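PDB 3DAO: putative Phosphate from Eubacterium rectale, which is a putative haloacid dehalogenase-like hydrolase that probably acts on phosphate esters. Local coordinates for residues Phe124-Asp129 and Ile166-Val171; Tyr100-Asp105 and Cys205-Val210. All blocks are in the same frame, centred on the assembly; numbering follows the deposited sequence.

Contact 1: residues Phe124-Asp129 and Ile166-Val171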
ATOM      1  N   PHE A 124      -3.109  -9.999 -13.785  1.00 13.96           N
ATOM      2  CA  PHE A 124      -2.866 -10.685 -12.518  1.00 13.91           C
ATOM      3  C   PHE A 124      -3.950 -10.346 -11.530  1.00 14.96           C
ATOM      4  O   PHE A 124      -4.534  -9.257 -11.586  1.00 16.71           O
ATOM      5  CB  PHE A 124      -1.517 -10.237 -11.927  1.00 16.62           C
ATOM      6  CG  PHE A 124      -0.351 -10.409 -12.882  1.00 13.76           C
ATOM      7  CD1 PHE A 124       0.336 -11.614 -12.936  1.00 15.71           C
ATOM      8  CD2 PHE A 124       0.008  -9.390 -13.731  1.00 14.83           C
ATOM      9  CE1 PHE A 124       1.367 -11.793 -13.834  1.00 15.56           C
ATOM     10  CE2 PHE A 124       1.010  -9.554 -14.631  1.00 13.27           C
ATOM     11  CZ  PHE A 124       1.706 -10.747 -14.686  1.00 13.48           C
ATOM     12  N   ALA A 125      -4.249 -11.288 -10.655  1.00 14.33           N
ATOM     13  CA  ALA A 125      -5.262 -11.054  -9.605  1.00 14.53           C
ATOM     14  C   ALA A 125      -4.615 -11.413  -8.267  1.00 15.81           C
ATOM     15  O   ALA A 125      -4.150 -12.541  -8.076  1.00 16.17           O
ATOM     16  CB  ALA A 125      -6.499 -11.901  -9.861  1.00 14.33           C
ATOM     17  N   ALA A 126      -4.547 -10.446  -7.373  1.00 16.36           N
ATOM     18  CA  ALA A 126      -3.839 -10.626  -6.096  1.00 17.06           C
ATOM     19  C   ALA A 126      -4.741 -10.743  -4.887  1.00 16.63           C
ATOM     20  O   ALA A 126      -5.768 -10.113  -4.808  1.00 14.98           O
ATOM     21  CB  ALA A 126      -2.850  -9.477  -5.869  1.00 18.70           C
ATOM     22  N   THR A 127      -4.303 -11.585  -3.959  1.00 17.32           N
ATOM     23  CA  THR A 127      -4.915 -11.707  -2.635  1.00 17.31           C
ATOM     24  C   THR A 127      -3.868 -11.145  -1.645  1.00 17.98           C
ATOM     25  O   THR A 127      -2.768 -10.748  -2.055  1.00 18.79           O
ATOM     26  CB  THR A 127      -5.250 -13.162  -2.266  1.00 17.79           C
ATOM     27  OG1 THR A 127      -4.071 -13.829  -1.801  1.00 17.75           O
ATOM     28  CG2 THR A 127      -5.815 -13.884  -3.480  1.00 20.48           C
ATOM     29  N   PRO A 128      -4.189 -11.100  -0.347  1.00 17.13           N
ATOM     30  CA  PRO A 128      -3.195 -10.577   0.579  1.00 18.15           C
ATOM     31  C   PRO A 128      -1.960 -11.443   0.694  1.00 19.48           C
ATOM     32  O   PRO A 128      -0.889 -10.961   1.076  1.00 22.42           O
ATOM     33  CB  PRO A 128      -3.933 -10.540   1.921  1.00 18.35           C
ATOM     34  CG  PRO A 128      -5.383 -10.494   1.583  1.00 17.22           C
ATOM     35  CD  PRO A 128      -5.526 -11.200   0.247  1.00 18.11           C
ATOM     36  N   ASP A 129      -2.088 -12.698   0.303  1.00 18.92           N
ATOM     37  CA  ASP A 129      -1.023 -13.668   0.480  1.00 20.16           C
ATOM     38  C   ASP A 129      -0.239 -14.050  -0.776  1.00 21.37           C
ATOM     39  O   ASP A 129       0.932 -14.429  -0.713  1.00 20.83           O
ATOM     40  CB  ASP A 129      -1.631 -14.940   1.056  1.00 20.85           C
ATOM     41  CG  ASP A 129      -2.317 -14.685   2.350  1.00 28.07           C
ATOM     42  OD1 ASP A 129      -1.661 -14.081   3.215  1.00 28.70           O
ATOM     43  OD2 ASP A 129      -3.505 -15.060   2.497  1.00 37.81           O
ATOM     44  N   ILE A 166      -9.843 -11.232  -3.422  1.00 17.12           N
ATOM     45  CA  ILE A 166      -9.127 -10.532  -4.506  1.00 16.69           C
ATOM     46  C   ILE A 166      -9.118  -9.054  -4.147  1.00 15.97           C
ATOM     47  O   ILE A 166     -10.157  -8.367  -4.104  1.00 15.88           O
ATOM     48  CB  ILE A 166      -9.730 -10.801  -5.912  1.00 17.97           C
ATOM     49  CG1 ILE A 166      -9.680 -12.305  -6.233  1.00 23.06           C
ATOM     50  CG2 ILE A 166      -8.987 -10.004  -6.940  1.00 14.70           C
ATOM     51  CD1 ILE A 166      -8.349 -12.936  -6.146  1.00 20.72           C
ATOM     52  N   ILE A 167      -7.911  -8.561  -3.872  1.00 13.51           N
ATOM     53  CA  ILE A 167      -7.709  -7.190  -3.450  1.00 15.17           C
ATOM     54  C   ILE A 167      -7.140  -6.293  -4.528  1.00 13.84           C
ATOM     55  O   ILE A 167      -7.208  -5.062  -4.436  1.00 15.58           O
ATOM     56  CB  ILE A 167      -6.845  -7.080  -2.130  1.00 15.15           C
ATOM     57  CG1 ILE A 167      -5.449  -7.680  -2.323  1.00 15.79           C
ATOM     58  CG2 ILE A 167      -7.656  -7.624  -0.903  1.00 15.67           C
ATOM     59  CD1 ILE A 167      -4.485  -7.360  -1.165  1.00 19.48           C
ATOM     60  N   LYS A 168      -6.663  -6.909  -5.606  1.00 14.14           N
ATOM     61  CA  LYS A 168      -6.104  -6.117  -6.721  1.00 14.33           C
ATOM     62  C   LYS A 168      -6.151  -6.905  -8.021  1.00 13.90           C
ATOM     63  O   LYS A 168      -5.917  -8.091  -8.029  1.00 13.20           O
ATOM     64  CB  LYS A 168      -4.654  -5.736  -6.447  1.00 16.32           C
ATOM     65  CG  LYS A 168      -3.999  -4.912  -7.593  1.00 18.32           C
ATOM     66  CD  LYS A 168      -2.612  -4.440  -7.236  1.00 18.31           C
ATOM     67  CE  LYS A 168      -1.626  -5.594  -7.105  1.00 24.75           C
ATOM     68  NZ  LYS A 168      -0.237  -5.058  -6.820  1.00 23.90           N
ATOM     69  N   PHE A 169      -6.517  -6.198  -9.080  1.00 15.04           N
ATOM     70  CA  PHE A 169      -6.478  -6.725 -10.435  1.00 13.83           C
ATOM     71  C   PHE A 169      -5.555  -5.777 -11.185  1.00 13.69           C
ATOM     72  O   PHE A 169      -5.746  -4.557 -11.175  1.00 13.05           O
ATOM     73  CB  PHE A 169      -7.852  -6.776 -11.084  1.00 14.39           C
ATOM     74  CG  PHE A 169      -7.803  -7.186 -12.553  1.00 14.83           C
ATOM     75  CD1 PHE A 169      -7.920  -8.491 -12.918  1.00 15.85           C
ATOM     76  CD2 PHE A 169      -7.642  -6.239 -13.541  1.00 14.18           C
ATOM     77  CE1 PHE A 169      -7.852  -8.877 -14.249  1.00 14.43           C
ATOM     78  CE2 PHE A 169      -7.599  -6.623 -14.879  1.00 11.35           C
ATOM     79  CZ  PHE A 169      -7.711  -7.950 -15.213  1.00 11.09           C
ATOM     80  N   THR A 170      -4.552  -6.356 -11.820  1.00 12.44           N
ATOM     81  CA  THR A 170      -3.533  -5.600 -12.502  1.00 12.04           C
ATOM     82  C   THR A 170      -3.350  -5.999 -13.957  1.00 10.52           C
ATOM     83  O   THR A 170      -3.254  -7.187 -14.287  1.00 11.55           O
ATOM     84  CB  THR A 170      -2.181  -5.824 -11.790  1.00 12.31           C
ATOM     85  OG1 THR A 170      -2.254  -5.269 -10.457  1.00 17.05           O
ATOM     86  CG2 THR A 170      -1.013  -5.156 -12.542  1.00 17.44           C
ATOM     87  N   VAL A 171      -3.276  -4.983 -14.811  1.00 13.75           N
ATOM     88  CA  VAL A 171      -3.012  -5.185 -16.252  1.00 12.28           C
ATOM     89  C   VAL A 171      -1.565  -4.815 -16.516  1.00 12.69           C
ATOM     90  O   VAL A 171      -1.059  -3.840 -15.985  1.00 14.11           O
ATOM     91  CB  VAL A 171      -3.905  -4.294 -17.141  1.00 15.41           C
ATOM     92  CG1 VAL A 171      -3.819  -4.766 -18.590  1.00 11.85           C
ATOM     93  CG2 VAL A 171      -5.393  -4.297 -16.610  1.00 11.86           C
TER
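Phe124 and Thr170 pair across two antiparallel strands, and their side chains leave the sheet on the same face. The bonds Phe124 N to Thr170 O and Thr170 N to Phe124 O close this pair. With CG anti to the carbonyl carbon (chi1 -54°), the Phe124 ring brings its CD2 obliquely to 4.0 Å from Thr170 O. Cys131, Ala133 and Trp202 also touch the Phe124 side chain. Thr170 OG1 bonds to Asp204 on the next strand. Ala126 and Lys168 share this face, with CB to CB at 4.2 Å; the lysine chain then leads away. Ala125 and Phe169 form the non-hydrogen-bonded pair between, on the other face. There CD1 of Phe169 lies 3.7 Å from Phe124 O, and its side chain packs on Met110, Cys111 and Val114 of helix 104-117.

These are central strands of the six-stranded sheet in the smaller lobe, consistent with the cap domain of haloacid dehalogenase-like hydrolases. The pairing ends in a classic beta bulge, where Ile167 and Lys168 both face Ala126. Ala126 O takes a bond from Ile167 N at 2.8 Å, nearly along the C=O axis, and a weak one from Lys168 N at 3.4 Å. Ile167 holds CG1 between its backbone N and carbonyl carbon (chi1 61°). This brings Ile167 CD1 alongside the backbone, 3.8 Å from Pro128 N. Thr127 and Ile166 cross obliquely, with CG2 of the threonine 3.8 Å from CD1 of the isoleucine. Thr127 OG1 accepts from Asp129 N at 3.1 Å, an ST turn, and also bonds to Phe130 N. With an alanine here, the amides of Asp129 and Phe130 would probably lose this acceptor, and a gap would probably open beside Ile166 CD1. Trp107 packs on Ile166 from helix 104-117.

Contact 2: residues Tyr100-Asp105 and Cys205-Val210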
ATOM      1  N   TYR A 100     -10.665  -4.947   1.994  1.00 16.66           N
ATOM      2  CA  TYR A 100     -11.481  -4.226   1.035  1.00 17.47           C
ATOM      3  C   TYR A 100     -11.406  -4.993  -0.287  1.00 19.04           C
ATOM      4  O   TYR A 100     -10.712  -4.610  -1.215  1.00 18.47           O
ATOM      5  CB  TYR A 100     -11.006  -2.798   0.863  1.00 17.62           C
ATOM      6  CG  TYR A 100     -11.076  -1.958   2.113  1.00 17.13           C
ATOM      7  CD1 TYR A 100     -10.075  -2.003   3.083  1.00 19.82           C
ATOM      8  CD2 TYR A 100     -12.146  -1.115   2.327  1.00 17.23           C
ATOM      9  CE1 TYR A 100     -10.146  -1.193   4.218  1.00 17.37           C
ATOM     10  CE2 TYR A 100     -12.239  -0.316   3.472  1.00 21.12           C
ATOM     11  CZ  TYR A 100     -11.238  -0.367   4.409  1.00 20.65           C
ATOM     12  OH  TYR A 100     -11.341   0.415   5.530  1.00 20.58           O
ATOM     13  N   PRO A 101     -12.078  -6.136  -0.340  1.00 19.66           N
ATOM     14  CA  PRO A 101     -11.934  -6.913  -1.566  1.00 18.93           C
ATOM     15  C   PRO A 101     -12.856  -6.485  -2.670  1.00 18.91           C
ATOM     16  O   PRO A 101     -13.802  -5.738  -2.447  1.00 17.57           O
ATOM     17  CB  PRO A 101     -12.295  -8.310  -1.123  1.00 19.19           C
ATOM     18  CG  PRO A 101     -13.349  -8.099  -0.050  1.00 21.27           C
ATOM     19  CD  PRO A 101     -12.942  -6.806   0.648  1.00 20.67           C
HETATM   20  N   MSE A 102     -12.527  -6.940  -3.872  1.00 16.58           N
HETATM   21  CA  MSE A 102     -13.322  -6.638  -5.053  0.75 18.64           C
HETATM   22  C   MSE A 102     -14.409  -7.681  -5.293  1.00 17.03           C
HETATM   23  O   MSE A 102     -14.181  -8.912  -5.172  1.00 16.63           O
HETATM   24  CB  MSE A 102     -12.389  -6.543  -6.280  0.75 18.40           C
HETATM   25  CG  MSE A 102     -11.181  -5.652  -5.988  0.75 16.49           C
HETATM   26 SE   MSE A 102      -9.911  -5.695  -7.459  0.75 15.77          SE
HETATM   27  CE  MSE A 102     -10.864  -4.461  -8.613  0.75 18.65           C
ATOM     28  N   ASP A 103     -15.594  -7.184  -5.590  1.00 18.62           N
ATOM     29  CA  ASP A 103     -16.708  -8.070  -5.943  0.50 19.63           C
ATOM     30  C   ASP A 103     -16.363  -8.866  -7.193  1.00 19.31           C
ATOM     31  O   ASP A 103     -15.773  -8.355  -8.141  1.00 19.78           O
ATOM     32  CB  ASP A 103     -18.000  -7.320  -6.213  0.50 20.02           C
ATOM     33  CG  ASP A 103     -19.136  -8.268  -6.547  0.50 18.48           C
ATOM     34  OD1 ASP A 103     -19.531  -9.050  -5.663  0.50 24.01           O
ATOM     35  OD2 ASP A 103     -19.613  -8.261  -7.700  0.50 19.84           O
ATOM     36  N   GLU A 104     -16.759 -10.126  -7.165  1.00 20.75           N
ATOM     37  CA  GLU A 104     -16.495 -11.098  -8.240  1.00 22.44           C
ATOM     38  C   GLU A 104     -16.797 -10.577  -9.648  1.00 22.70           C
ATOM     39  O   GLU A 104     -16.025 -10.810 -10.578  1.00 22.12           O
ATOM     40  CB  GLU A 104     -17.274 -12.410  -7.984  1.00 25.48           C
ATOM     41  CG  GLU A 104     -16.835 -13.564  -8.859  1.00 34.26           C
ATOM     42  CD  GLU A 104     -17.670 -14.801  -8.610  1.00 40.74           C
ATOM     43  OE1 GLU A 104     -18.868 -14.608  -8.314  1.00 43.87           O
ATOM     44  OE2 GLU A 104     -17.137 -15.932  -8.710  1.00 43.42           O
ATOM     45  N   ASP A 105     -17.912  -9.877  -9.799  1.00 23.20           N
ATOM     46  CA  ASP A 105     -18.335  -9.293 -11.090  0.50 23.62           C
ATOM     47  C   ASP A 105     -17.355  -8.256 -11.614  1.00 23.84           C
ATOM     48  O   ASP A 105     -17.239  -8.018 -12.821  1.00 25.39           O
ATOM     49  CB  ASP A 105     -19.717  -8.610 -10.989  0.50 24.53           C
ATOM     50  CG  ASP A 105     -20.868  -9.597 -11.063  0.50 25.25           C
ATOM     51  OD1 ASP A 105     -20.624 -10.775 -11.382  0.50 26.75           O
ATOM     52  OD2 ASP A 105     -22.017  -9.178 -10.827  0.50 30.58           O
ATOM     53  N   CYS A 205      -5.864  -1.914 -10.281  1.00 13.96           N
ATOM     54  CA  CYS A 205      -7.276  -1.715  -9.925  1.00 14.59           C
ATOM     55  C   CYS A 205      -7.563  -2.354  -8.580  1.00 14.14           C
ATOM     56  O   CYS A 205      -7.248  -3.502  -8.330  1.00 15.20           O
ATOM     57  CB  CYS A 205      -8.183  -2.350 -10.960  1.00 15.50           C
ATOM     58  SG  CYS A 205      -7.708  -2.138 -12.712  1.00 18.41           S
ATOM     59  N   ASN A 206      -8.231  -1.571  -7.753  1.00 16.20           N
ATOM     60  CA  ASN A 206      -8.686  -2.017  -6.451  1.00 16.74           C
ATOM     61  C   ASN A 206     -10.151  -1.667  -6.324  1.00 16.67           C
ATOM     62  O   ASN A 206     -10.740  -1.007  -7.171  1.00 16.69           O
ATOM     63  CB  ASN A 206      -7.994  -1.306  -5.311  1.00 18.61           C
ATOM     64  CG  ASN A 206      -6.478  -1.424  -5.331  1.00 23.57           C
ATOM     65  OD1 ASN A 206      -5.814  -0.405  -5.362  1.00 25.01           O
ATOM     66  ND2 ASN A 206      -5.927  -2.654  -5.235  1.00 22.62           N
ATOM     67  N   ALA A 207     -10.725  -2.077  -5.195  1.00 17.52           N
ATOM     68  CA  ALA A 207     -12.142  -1.800  -4.941  1.00 16.57           C
ATOM     69  C   ALA A 207     -12.400  -0.317  -4.880  1.00 17.44           C
ATOM     70  O   ALA A 207     -11.567   0.477  -4.427  1.00 15.22           O
ATOM     71  CB  ALA A 207     -12.599  -2.479  -3.639  1.00 17.88           C
ATOM     72  N   LYS A 208     -13.582   0.075  -5.346  1.00 16.53           N
ATOM     73  CA  LYS A 208     -13.966   1.473  -5.272  1.00 17.73           C
ATOM     74  C   LYS A 208     -13.851   1.979  -3.834  1.00 18.45           C
ATOM     75  O   LYS A 208     -14.259   1.323  -2.904  1.00 19.11           O
ATOM     76  CB  LYS A 208     -15.410   1.670  -5.791  1.00 19.45           C
ATOM     77  CG  LYS A 208     -15.826   3.091  -5.921  1.00 27.00           C
ATOM     78  CD  LYS A 208     -17.257   3.163  -6.453  1.00 35.73           C
ATOM     79  CE  LYS A 208     -17.661   4.588  -6.798  1.00 40.61           C
ATOM     80  NZ  LYS A 208     -19.003   4.616  -7.461  1.00 44.36           N
ATOM     81  N   GLY A 209     -13.224   3.123  -3.686  1.00 19.79           N
ATOM     82  CA  GLY A 209     -13.105   3.777  -2.385  1.00 22.75           C
ATOM     83  C   GLY A 209     -11.886   3.423  -1.573  1.00 23.44           C
ATOM     84  O   GLY A 209     -11.662   3.945  -0.475  1.00 24.96           O
ATOM     85  N   VAL A 210     -11.085   2.542  -2.119  1.00 19.94           N
ATOM     86  CA  VAL A 210      -9.863   2.117  -1.416  1.00 19.22           C
ATOM     87  C   VAL A 210      -8.836   3.234  -1.390  1.00 18.39           C
ATOM     88  O   VAL A 210      -8.613   3.939  -2.372  1.00 16.71           O
ATOM     89  CB  VAL A 210      -9.229   0.864  -2.051  1.00 17.17           C
ATOM     90  CG1 VAL A 210      -7.715   0.719  -1.659  1.00 18.72           C
ATOM     91  CG2 VAL A 210     -10.011  -0.362  -1.682  1.00 16.77           C
TER
HETATM   92  O   HOH W   1      -9.493  -3.880  -3.548  1.00 18.53           O
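Met102 and Ala207 bring the two backbones closest, with 5.0 Å between their CA atoms. Residues 100-103 are an extended connection leading to helix 104-117, and Asp103 sits at the N-cap position of that helix. The other segment leaves strand 202-207 through a type II beta turn from Ala207 to Val210. Val210 N bonds back to Ala207 O, and Gly209 has the positive phi of such a turn. One water joins the two backbones. It donates to Tyr100 O and accepts from Ala207 N, both at 2.7 Å.

The CB of Ala207 fits against the extended backbone, 3.7 Å from both Tyr100 O and Pro101 O. Met102 is modelled as selenomethionine, and two conformers were deposited. In one of them, Met102 CG lies 3.7 Å from Ala207 N, and Met102 SE lies 3.6 Å from Cys205 O. In that conformer a bend at chi3 (79°) lays Met102 CE against the Asn206 backbone, near Cys205 CB. Trp107 and Met110 of helix 104-117 also touch this side chain. At the other end, Tyr100 CB meets Val210 CG2 at 3.7 Å, while Thr214 and Tyr218 of helix 212-222 also touch the Tyr100 side chain.

The two segments are the connections between the lobes, one entering the probable cap and one returning to the core, as in other capped haloacid dehalogenase-like hydrolases. Between them lie van der Waals contacts, many of them against backbone atoms, and one water bridge, without direct hydrogen bonds. The two linkers are therefore probably held less rigidly to each other than paired strands would be.

Contact 1 is mostly buried and lies within the cap-like lobe. Contact 2 is partly buried and lies where the chain passes between the lobes. Along the sequence, contact 1 is nested inside the loop that contact 2 closes. Both reach the same six-stranded sheet, where strands 168-172 and 202-207 are neighbours. Probable backbone bonds join the two contacts: Ile166 O to Met102 N and Phe169 O to Cys205 N. Helix 104-117 also packs against side chains of both. Contact 1 rests on regular strand pairing with packing on both faces. Contact 2 has no strand pairing between its segments and relies on van der Waals contacts and a bridging water.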